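Side-chain contacts in pesticidial crystal protein CRY2AA (Bacillus thuringiensis serovar kurstaki, PDB 1I5P), which kills mosquito and moth larvae by binding to their midgut epithelial cells and promoting colloid-osmotic lysis: residues A[32-37]-A[418-423]; A[57-62]-A[468-473]; A[247-252]-A[271-276]. All coordinates share one frame; numbering follows the deposited sequence.

Interaction 1. Residues A[32-37]-A[418-423]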
loop_
_atom_site.group_PDB
_atom_site.type_symbol
_atom_site.label_atom_id
_atom_site.label_comp_id
_atom_site.label_asym_id
_atom_site.label_seq_id
_atom_site.Cartn_x
_atom_site.Cartn_y
_atom_site.Cartn_z
ATOM N N ASP A 32 -14.783 -0.582 -15.050
ATOM C CA ASP A 32 -16.178 -0.692 -14.631
ATOM C C ASP A 32 -16.337 -1.762 -13.561
ATOM O O ASP A 32 -17.064 -1.579 -12.589
ATOM C CB ASP A 32 -17.084 -1.044 -15.808
ATOM C CG ASP A 32 -18.522 -1.239 -15.382
ATOM O OD1 ASP A 32 -19.153 -0.236 -14.977
ATOM O OD2 ASP A 32 -19.015 -2.388 -15.433
ATOM N N THR A 33 -15.667 -2.892 -13.750
ATOM C CA THR A 33 -15.737 -3.981 -12.778
ATOM C C THR A 33 -15.132 -3.517 -11.451
ATOM O O THR A 33 -15.684 -3.762 -10.379
ATOM C CB THR A 33 -14.970 -5.225 -13.280
ATOM O OG1 THR A 33 -15.631 -5.756 -14.435
ATOM C CG2 THR A 33 -14.895 -6.297 -12.186
ATOM N N ILE A 34 -13.990 -2.848 -11.532
ATOM C CA ILE A 34 -13.316 -2.351 -10.341
ATOM C C ILE A 34 -14.183 -1.321 -9.619
ATOM O O ILE A 34 -14.296 -1.341 -8.393
ATOM C CB ILE A 34 -11.961 -1.727 -10.715
ATOM C CG1 ILE A 34 -10.970 -2.848 -11.053
ATOM C CG2 ILE A 34 -11.453 -0.841 -9.585
ATOM C CD1 ILE A 34 -9.754 -2.377 -11.825
ATOM N N GLN A 35 -14.793 -0.423 -10.384
ATOM C CA GLN A 35 -15.659 0.592 -9.799
ATOM C C GLN A 35 -16.828 -0.086 -9.069
ATOM O O GLN A 35 -17.192 0.320 -7.961
ATOM C CB GLN A 35 -16.154 1.539 -10.899
ATOM C CG GLN A 35 -17.012 2.704 -10.431
ATOM C CD GLN A 35 -16.934 3.883 -11.385
ATOM O OE1 GLN A 35 -16.874 3.702 -12.601
ATOM N NE2 GLN A 35 -16.934 5.097 -10.839
ATOM N N LYS A 36 -17.405 -1.124 -9.675
ATOM C CA LYS A 36 -18.510 -1.855 -9.045
ATOM C C LYS A 36 -18.065 -2.553 -7.768
ATOM O O LYS A 36 -18.805 -2.592 -6.789
ATOM C CB LYS A 36 -19.085 -2.920 -9.985
ATOM C CG LYS A 36 -19.853 -2.384 -11.175
ATOM C CD LYS A 36 -20.572 -3.515 -11.902
ATOM C CE LYS A 36 -21.096 -3.054 -13.256
ATOM N NZ LYS A 36 -21.915 -1.814 -13.162
ATOM N N GLU A 37 -16.867 -3.127 -7.781
ATOM C CA GLU A 37 -16.375 -3.813 -6.597
ATOM C C GLU A 37 -16.183 -2.853 -5.432
ATOM O O GLU A 37 -16.514 -3.177 -4.287
ATOM C CB GLU A 37 -15.067 -4.545 -6.899
ATOM C CG GLU A 37 -15.252 -5.893 -7.563
ATOM C CD GLU A 37 -13.947 -6.646 -7.738
ATOM O OE1 GLU A 37 -13.072 -6.557 -6.849
ATOM O OE2 GLU A 37 -13.801 -7.340 -8.763
ATOM N N PHE A 418 -10.321 -5.304 1.406
ATOM C CA PHE A 418 -10.291 -4.194 0.456
ATOM C C PHE A 418 -10.191 -4.790 -0.946
ATOM O O PHE A 418 -9.398 -5.703 -1.170
ATOM C CB PHE A 418 -9.090 -3.273 0.719
ATOM C CG PHE A 418 -8.999 -2.780 2.138
ATOM C CD1 PHE A 418 -8.302 -3.509 3.099
ATOM C CD2 PHE A 418 -9.621 -1.593 2.517
ATOM C CE1 PHE A 418 -8.220 -3.062 4.424
ATOM C CE2 PHE A 418 -9.551 -1.134 3.833
ATOM C CZ PHE A 418 -8.848 -1.872 4.791
ATOM N N PRO A 419 -10.985 -4.277 -1.904
ATOM C CA PRO A 419 -10.974 -4.775 -3.286
ATOM C C PRO A 419 -9.568 -4.845 -3.850
ATOM O O PRO A 419 -8.787 -3.909 -3.679
ATOM C CB PRO A 419 -11.848 -3.756 -4.025
ATOM C CG PRO A 419 -12.844 -3.382 -2.975
ATOM C CD PRO A 419 -11.940 -3.162 -1.772
ATOM N N ASP A 420 -9.253 -5.961 -4.507
ATOM C CA ASP A 420 -7.932 -6.188 -5.108
ATOM C C ASP A 420 -6.780 -6.267 -4.107
ATOM O O ASP A 420 -5.606 -6.295 -4.491
ATOM C CB ASP A 420 -7.639 -5.117 -6.161
ATOM C CG ASP A 420 -8.603 -5.183 -7.340
ATOM O OD1 ASP A 420 -8.695 -6.253 -7.983
ATOM O OD2 ASP A 420 -9.269 -4.163 -7.620
ATOM N N TYR A 421 -7.109 -6.298 -2.822
ATOM C CA TYR A 421 -6.082 -6.428 -1.797
ATOM C C TYR A 421 -6.146 -7.830 -1.237
ATOM O O TYR A 421 -7.230 -8.367 -1.002
ATOM C CB TYR A 421 -6.293 -5.438 -0.645
ATOM C CG TYR A 421 -5.791 -4.035 -0.909
ATOM C CD1 TYR A 421 -6.490 -3.173 -1.752
ATOM C CD2 TYR A 421 -4.640 -3.554 -0.280
ATOM C CE1 TYR A 421 -6.068 -1.872 -1.963
ATOM C CE2 TYR A 421 -4.206 -2.245 -0.485
ATOM C CZ TYR A 421 -4.925 -1.411 -1.324
ATOM O OH TYR A 421 -4.504 -0.116 -1.531
ATOM N N PHE A 422 -4.980 -8.428 -1.036
ATOM C CA PHE A 422 -4.910 -9.765 -0.467
ATOM C C PHE A 422 -4.225 -9.663 0.881
ATOM O O PHE A 422 -3.421 -8.756 1.115
ATOM C CB PHE A 422 -4.090 -10.709 -1.358
ATOM C CG PHE A 422 -4.646 -10.888 -2.742
ATOM C CD1 PHE A 422 -4.300 -10.012 -3.764
ATOM C CD2 PHE A 422 -5.524 -11.927 -3.020
ATOM C CE1 PHE A 422 -4.812 -10.174 -5.049
ATOM C CE2 PHE A 422 -6.047 -12.098 -4.308
ATOM C CZ PHE A 422 -5.688 -11.214 -5.321
ATOM N N ILE A 423 -4.553 -10.582 1.780
ATOM C CA ILE A 423 -3.892 -10.587 3.067
ATOM C C ILE A 423 -2.596 -11.344 2.794
ATOM O O ILE A 423 -2.578 -12.572 2.783
ATOM C CB ILE A 423 -4.726 -11.323 4.131
ATOM C CG1 ILE A 423 -5.987 -10.511 4.451
ATOM C CG2 ILE A 423 -3.896 -11.529 5.394
ATOM C CD1 ILE A 423 -6.942 -11.206 5.398
HETATM O O HOH W 1 -11.140 -8.091 -5.433
#

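Interaction 2. Residues A[57-62]-A[468-473]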
loop_
_atom_site.group_PDB
_atom_site.type_symbol
_atom_site.label_atom_id
_atom_site.label_comp_id
_atom_site.label_asym_id
_atom_site.label_seq_id
_atom_site.Cartn_x
_atom_site.Cartn_y
_atom_site.Cartn_z
ATOM N N VAL A 57 -10.300 5.735 -8.533
ATOM C CA VAL A 57 -9.323 6.665 -9.091
ATOM C C VAL A 57 -7.902 6.115 -9.020
ATOM O O VAL A 57 -7.161 6.172 -10.000
ATOM C CB VAL A 57 -9.362 8.032 -8.371
ATOM C CG1 VAL A 57 -8.266 8.941 -8.918
ATOM C CG2 VAL A 57 -10.724 8.684 -8.567
ATOM N N SER A 58 -7.521 5.579 -7.867
ATOM C CA SER A 58 -6.179 5.038 -7.728
ATOM C C SER A 58 -5.985 3.870 -8.695
ATOM O O SER A 58 -4.954 3.773 -9.358
ATOM C CB SER A 58 -5.926 4.603 -6.278
ATOM O OG SER A 58 -6.935 3.722 -5.829
ATOM N N SER A 59 -6.980 2.993 -8.785
ATOM C CA SER A 59 -6.902 1.850 -9.689
ATOM C C SER A 59 -6.740 2.366 -11.118
ATOM O O SER A 59 -5.945 1.844 -11.905
ATOM C CB SER A 59 -8.173 1.008 -9.580
ATOM O OG SER A 59 -8.302 0.464 -8.279
ATOM N N PHE A 60 -7.503 3.409 -11.429
ATOM C CA PHE A 60 -7.470 4.050 -12.737
ATOM C C PHE A 60 -6.075 4.599 -13.054
ATOM O O PHE A 60 -5.533 4.368 -14.138
ATOM C CB PHE A 60 -8.501 5.184 -12.758
ATOM C CG PHE A 60 -8.335 6.147 -13.901
ATOM C CD1 PHE A 60 -8.769 5.812 -15.182
ATOM C CD2 PHE A 60 -7.765 7.402 -13.690
ATOM C CE1 PHE A 60 -8.644 6.709 -16.236
ATOM C CE2 PHE A 60 -7.634 8.311 -14.739
ATOM C CZ PHE A 60 -8.077 7.962 -16.020
ATOM N N LEU A 61 -5.492 5.333 -12.111
ATOM C CA LEU A 61 -4.165 5.899 -12.335
ATOM C C LEU A 61 -3.122 4.795 -12.496
ATOM O O LEU A 61 -2.245 4.882 -13.359
ATOM C CB LEU A 61 -3.792 6.849 -11.192
ATOM C CG LEU A 61 -4.701 8.083 -11.108
ATOM C CD1 LEU A 61 -4.274 8.981 -9.943
ATOM C CD2 LEU A 61 -4.640 8.852 -12.427
ATOM N N LEU A 62 -3.222 3.753 -11.674
ATOM C CA LEU A 62 -2.301 2.624 -11.761
ATOM C C LEU A 62 -2.337 2.033 -13.175
ATOM O O LEU A 62 -1.298 1.721 -13.747
ATOM C CB LEU A 62 -2.681 1.545 -10.737
ATOM C CG LEU A 62 -2.262 1.779 -9.273
ATOM C CD1 LEU A 62 -2.989 0.811 -8.352
ATOM C CD2 LEU A 62 -0.751 1.618 -9.148
ATOM N N HIS A 468 -2.810 -6.243 4.448
ATOM C CA HIS A 468 -3.386 -6.259 3.110
ATOM C C HIS A 468 -2.520 -5.530 2.089
ATOM O O HIS A 468 -2.041 -4.416 2.331
ATOM C CB HIS A 468 -4.778 -5.625 3.153
ATOM C CG HIS A 468 -5.672 -6.215 4.200
ATOM N ND1 HIS A 468 -6.811 -6.927 3.897
ATOM C CD2 HIS A 468 -5.585 -6.204 5.553
ATOM C CE1 HIS A 468 -7.389 -7.329 5.017
ATOM N NE2 HIS A 468 -6.663 -6.901 6.035
ATOM N N ASN A 469 -2.321 -6.167 0.941
ATOM C CA ASN A 469 -1.513 -5.574 -0.109
ATOM C C ASN A 469 -2.025 -6.043 -1.464
ATOM O O ASN A 469 -2.594 -7.135 -1.576
ATOM C CB ASN A 469 -0.042 -5.969 0.088
ATOM C CG ASN A 469 0.908 -5.093 -0.699
ATOM O OD1 ASN A 469 1.048 -5.248 -1.911
ATOM N ND2 ASN A 469 1.561 -4.157 -0.015
ATOM N N ARG A 470 -1.821 -5.218 -2.487
ATOM C CA ARG A 470 -2.257 -5.549 -3.834
ATOM C C ARG A 470 -1.415 -6.649 -4.473
ATOM O O ARG A 470 -1.875 -7.333 -5.393
ATOM C CB ARG A 470 -2.201 -4.312 -4.723
ATOM C CG ARG A 470 -3.295 -3.293 -4.464
ATOM C CD ARG A 470 -3.303 -2.248 -5.563
ATOM N NE ARG A 470 -4.616 -1.623 -5.710
ATOM C CZ ARG A 470 -4.990 -0.499 -5.110
ATOM N NH1 ARG A 470 -4.147 0.143 -4.313
ATOM N NH2 ARG A 470 -6.205 -0.013 -5.316
ATOM N N LYS A 471 -0.181 -6.804 -3.993
ATOM C CA LYS A 471 0.739 -7.806 -4.523
ATOM C C LYS A 471 0.026 -9.077 -4.964
ATOM O O LYS A 471 -0.691 -9.697 -4.183
ATOM C CB LYS A 471 1.799 -8.158 -3.480
ATOM C CG LYS A 471 2.865 -9.102 -4.001
ATOM C CD LYS A 471 3.575 -8.492 -5.205
ATOM C CE LYS A 471 4.756 -9.344 -5.639
ATOM N NZ LYS A 471 5.562 -8.666 -6.695
ATOM N N ASN A 472 0.235 -9.472 -6.214
ATOM C CA ASN A 472 -0.426 -10.661 -6.730
ATOM C C ASN A 472 0.387 -11.386 -7.805
ATOM O O ASN A 472 0.191 -12.582 -8.035
ATOM C CB ASN A 472 -1.804 -10.258 -7.274
ATOM C CG ASN A 472 -2.726 -11.446 -7.513
ATOM O OD1 ASN A 472 -2.628 -12.472 -6.847
ATOM N ND2 ASN A 472 -3.653 -11.290 -8.457
ATOM N N ASN A 473 1.313 -10.676 -8.448
ATOM C CA ASN A 473 2.120 -11.287 -9.503
ATOM C C ASN A 473 3.252 -12.141 -8.946
ATOM O O ASN A 473 4.434 -11.856 -9.145
ATOM C CB ASN A 473 2.678 -10.217 -10.452
ATOM C CG ASN A 473 3.683 -9.300 -9.789
ATOM O OD1 ASN A 473 3.495 -8.868 -8.656
ATOM N ND2 ASN A 473 4.756 -8.985 -10.510
HETATM O O HOH W 2 -5.859 1.847 -3.206
#

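Interaction 3. Residues A[247-252]-A[271-276]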
loop_
_atom_site.group_PDB
_atom_site.type_symbol
_atom_site.label_atom_id
_atom_site.label_comp_id
_atom_site.label_asym_id
_atom_site.label_seq_id
_atom_site.Cartn_x
_atom_site.Cartn_y
_atom_site.Cartn_z
ATOM N N TYR A 247 -7.029 5.191 6.241
ATOM C CA TYR A 247 -7.859 6.240 5.676
ATOM C C TYR A 247 -7.020 7.194 4.824
ATOM O O TYR A 247 -7.368 7.483 3.679
ATOM C CB TYR A 247 -8.568 7.027 6.785
ATOM C CG TYR A 247 -9.668 7.914 6.253
ATOM C CD1 TYR A 247 -11.001 7.488 6.249
ATOM C CD2 TYR A 247 -9.370 9.150 5.680
ATOM C CE1 TYR A 247 -12.007 8.275 5.682
ATOM C CE2 TYR A 247 -10.365 9.939 5.110
ATOM C CZ TYR A 247 -11.677 9.496 5.112
ATOM O OH TYR A 247 -12.651 10.266 4.510
ATOM N N MET A 248 -5.912 7.678 5.377
ATOM C CA MET A 248 -5.037 8.602 4.652
ATOM C C MET A 248 -4.264 7.946 3.507
ATOM O O MET A 248 -3.992 8.580 2.486
ATOM C CB MET A 248 -4.062 9.273 5.623
ATOM C CG MET A 248 -4.727 10.260 6.589
ATOM S SD MET A 248 -5.573 11.617 5.727
ATOM C CE MET A 248 -6.868 12.061 6.921
ATOM N N PHE A 249 -3.908 6.677 3.658
ATOM C CA PHE A 249 -3.181 6.011 2.587
ATOM C C PHE A 249 -4.089 5.780 1.376
ATOM O O PHE A 249 -3.650 5.885 0.234
ATOM C CB PHE A 249 -2.580 4.697 3.085
ATOM C CG PHE A 249 -1.136 4.822 3.492
ATOM C CD1 PHE A 249 -0.778 5.555 4.621
ATOM C CD2 PHE A 249 -0.128 4.261 2.711
ATOM C CE1 PHE A 249 0.557 5.728 4.970
ATOM C CE2 PHE A 249 1.217 4.426 3.049
ATOM C CZ PHE A 249 1.561 5.163 4.181
ATOM N N LEU A 250 -5.362 5.489 1.623
ATOM C CA LEU A 250 -6.303 5.264 0.530
ATOM C C LEU A 250 -6.768 6.570 -0.111
ATOM O O LEU A 250 -6.977 6.634 -1.323
ATOM C CB LEU A 250 -7.520 4.488 1.032
ATOM C CG LEU A 250 -7.318 2.988 1.267
ATOM C CD1 LEU A 250 -8.566 2.394 1.899
ATOM C CD2 LEU A 250 -7.009 2.305 -0.057
ATOM N N ASN A 251 -6.915 7.604 0.715
ATOM C CA ASN A 251 -7.373 8.916 0.271
ATOM C C ASN A 251 -6.268 9.837 -0.210
ATOM O O ASN A 251 -6.523 10.772 -0.971
ATOM C CB ASN A 251 -8.100 9.635 1.413
ATOM C CG ASN A 251 -9.565 9.310 1.467
ATOM O OD1 ASN A 251 -10.362 9.874 0.716
ATOM N ND2 ASN A 251 -9.936 8.390 2.352
ATOM N N VAL A 252 -5.045 9.583 0.239
ATOM C CA VAL A 252 -3.941 10.457 -0.112
ATOM C C VAL A 252 -2.643 9.843 -0.627
ATOM O O VAL A 252 -2.172 10.201 -1.701
ATOM C CB VAL A 252 -3.580 11.360 1.101
ATOM C CG1 VAL A 252 -2.408 12.276 0.749
ATOM C CG2 VAL A 252 -4.801 12.176 1.526
ATOM N N SER A 271 2.961 -3.751 -6.684
ATOM C CA SER A 271 2.456 -3.686 -5.319
ATOM C C SER A 271 2.610 -2.285 -4.757
ATOM O O SER A 271 3.375 -1.475 -5.281
ATOM C CB SER A 271 3.202 -4.684 -4.429
ATOM O OG SER A 271 4.582 -4.379 -4.383
ATOM N N GLY A 272 1.874 -2.005 -3.689
ATOM C CA GLY A 272 1.950 -0.700 -3.065
ATOM C C GLY A 272 2.121 -0.835 -1.569
ATOM O O GLY A 272 2.549 -1.876 -1.081
ATOM N N ALA A 273 1.788 0.216 -0.836
ATOM C CA ALA A 273 1.902 0.187 0.613
ATOM C C ALA A 273 0.875 -0.769 1.197
ATOM O O ALA A 273 -0.169 -1.022 0.591
ATOM C CB ALA A 273 1.686 1.579 1.182
ATOM N N ASN A 274 1.172 -1.312 2.371
ATOM C CA ASN A 274 0.241 -2.215 3.032
ATOM C C ASN A 274 -0.859 -1.415 3.701
ATOM O O ASN A 274 -0.762 -0.200 3.845
ATOM C CB ASN A 274 0.936 -3.016 4.138
ATOM C CG ASN A 274 1.979 -3.978 3.619
ATOM O OD1 ASN A 274 1.772 -4.668 2.624
ATOM N ND2 ASN A 274 3.110 -4.042 4.317
ATOM N N LEU A 275 -1.908 -2.122 4.101
ATOM C CA LEU A 275 -3.016 -1.542 4.849
ATOM C C LEU A 275 -3.094 -2.522 6.012
ATOM O O LEU A 275 -3.244 -3.719 5.791
ATOM C CB LEU A 275 -4.327 -1.572 4.049
ATOM C CG LEU A 275 -4.436 -0.685 2.803
ATOM C CD1 LEU A 275 -5.835 -0.808 2.225
ATOM C CD2 LEU A 275 -4.135 0.765 3.164
ATOM N N TYR A 276 -2.955 -2.033 7.241
ATOM C CA TYR A 276 -3.007 -2.914 8.403
ATOM C C TYR A 276 -4.326 -2.796 9.130
ATOM O O TYR A 276 -4.844 -1.697 9.325
ATOM C CB TYR A 276 -1.888 -2.596 9.394
ATOM C CG TYR A 276 -0.535 -2.453 8.762
ATOM C CD1 TYR A 276 -0.073 -1.211 8.329
ATOM C CD2 TYR A 276 0.289 -3.564 8.588
ATOM C CE1 TYR A 276 1.187 -1.082 7.741
ATOM C CE2 TYR A 276 1.541 -3.446 7.999
ATOM C CZ TYR A 276 1.986 -2.212 7.580
ATOM O OH TYR A 276 3.236 -2.119 7.009
#

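Interaction 1. Residues A[32-37]-A[418-423]
Van der Waals contact between helix 31-44 and the 418-423 turn is carried by Pro-419, whose CG and CB rest against the carbonyl and carboxylate oxygens of Glu-37. Its CG sits 3.9 Å from Glu-37 O, and its CB lies 4.2 Å from Glu-37 OE1; the two side chains run antiparallel alongside each other. The glutamate reaches this far because its chain runs extended beyond CG (chi2 -175°). A second, thinner touch is made by Ile-34, where CG1 comes within 4.1 Å of Asp-420 OD2, one side chain lying crosswise to the other.

Phe-418 to Tyr-421 form a type II beta turn that leads into strand 422-430 of the middle domain. Asp-420 takes the third position with a positive phi of 65°, and the turn is closed by the backbone bond from Tyr-421 N to Phe-418 O. Helix 31-44 thus packs on the turn leading into one strand of the three-stranded sheet 275-278, 462-469 and 422-430.

No direct hydrogen bond crosses the contact. A water bridges it, donating to Glu-37 OE1 at 2.8 Å and accepting from Asp-420 N at 3.0 Å. The carboxylates of Glu-37 and Asp-420 approach to 4.5 Å between OE1 and OD1, a like-charge pair probably offset by Lys-29, whose NZ forms salt bridges with Glu-37 OE2 and Asp-420 OD1.

Interaction 2. Residues A[57-62]-A[468-473]
Arg-470 alone spans the gap to helix 53-65, laying one face of its guanidinium against Leu-62. This is the tighter part of the contact: Leu-62 CD1 stands 3.9 Å from Arg-470 NE, offset toward the rim of the group, and 4.2 Å from Arg-470 CD. Each of the two side chains reaches out toward the backbone of the other. Arg-470 stays extended from CG to NE (chi2 -169°, chi3 155°), which carries its flat end across a backbone separation of 10.5 Å between the CA atoms of Ser-59 and Arg-470. On the helix side, Leu-62 also packs on Ile-258 of helix 238-259.

Arg-470 follows directly on strand 462-469, where the chain leaves the sheet through an Asx turn. Asn-469 OD1 accepts from Lys-471 N in the carbonyl plane, on a lone pair, with an N-H...O angle of 168°. The contact therefore joins a helix of the N-terminal domain to the end of a middle-domain strand.

The polar end is looser. Ser-59 OG and Ser-58 OG stand oblique to the guanidinium, 3.7 and 3.8 Å from Arg-470 NH2, while both hydroxyls bond to carbonyls of their own helix, Ser-59 to Gly-55 O and Ser-58 to Val-54 O and Gly-55 O. A water at the guanidinium edge, in its plane, accepts from Arg-470 NH1 at 2.7 Å and donates only weakly to Ser-58 OG.

Interaction 3. Residues A[247-252]-A[271-276]
Phe-249 projects from helix 238-259 toward the 271-276 segment and meets Ala-273 with the edge of its ring. The methyl CB of Ala-273 lies near the ring plane, 3.4 Å from Phe-249 CE2 and 3.6 Å from Phe-249 CD2, so a single small bump abuts one side of the ring and leaves the faces to other neighbours. The approach is close for two carbons, and the first torsion of Phe-249 (chi1 -97°) is displaced from the usual staggered value. Elsewhere around the ring, Arg-245 makes a cation-pi contact and the Phe-253 ring meets it with the planes at about 50°.

A second bump from the same segment is Leu-275, where the strand begins. It sends its two methyls to different places on the helix: CD2 comes within 4.2 Å of Phe-249 CB, at the root of the aromatic side chain, whereas CD1 lies 4.0 Å from Leu-250 CD2. The forked end of Leu-275 thus fits against the shallow hollow between two successive helix residues. The side chains of Leu-250 and Leu-275 lie roughly perpendicular, and each has CG anti to its carbonyl carbon, which brings the branched ends together even though neither begins by pointing straight across. Tyr-421 packs against the same CD1 methyl.

Helix 238-259 belongs to the N-terminal helical domain, and strand 275-278 is an outer strand of a three-stranded antiparallel sheet in the middle domain, so the contact packs one domain on the next across a short connection. Beside it, Arg-245 NH1 of the same helix donates to Asn-274 O as polar support. Between the two segments themselves, all four touching residues are buried and no hydrogen bond passes, which implies that shape fit and exclusion of water probably hold them together.

How the interactions relate
All three interactions set helices of the N-terminal region against one three-stranded sheet of the middle domain, each at the end of a different strand. Interactions 1 and 2 have centres about 9 Å apart and share the strand pairing of 422-430 with 462-469, including a probable hydrogen bond from Phe-422 N to Asn-469 O at 2.8 Å. Interactions 2 and 3, about 10 Å apart, are tied through Asn-469, whose ND2 lies 2.7 Å from both Asn-274 OD1 and Gly-272 O. Interactions 1 and 3 are about 14 Å apart, yet Tyr-421 CE2 packs 3.5 Å from Leu-275 CD1. Interaction 1 is partly buried, the others buried; interactions 1 and 2 each hold a bridging water.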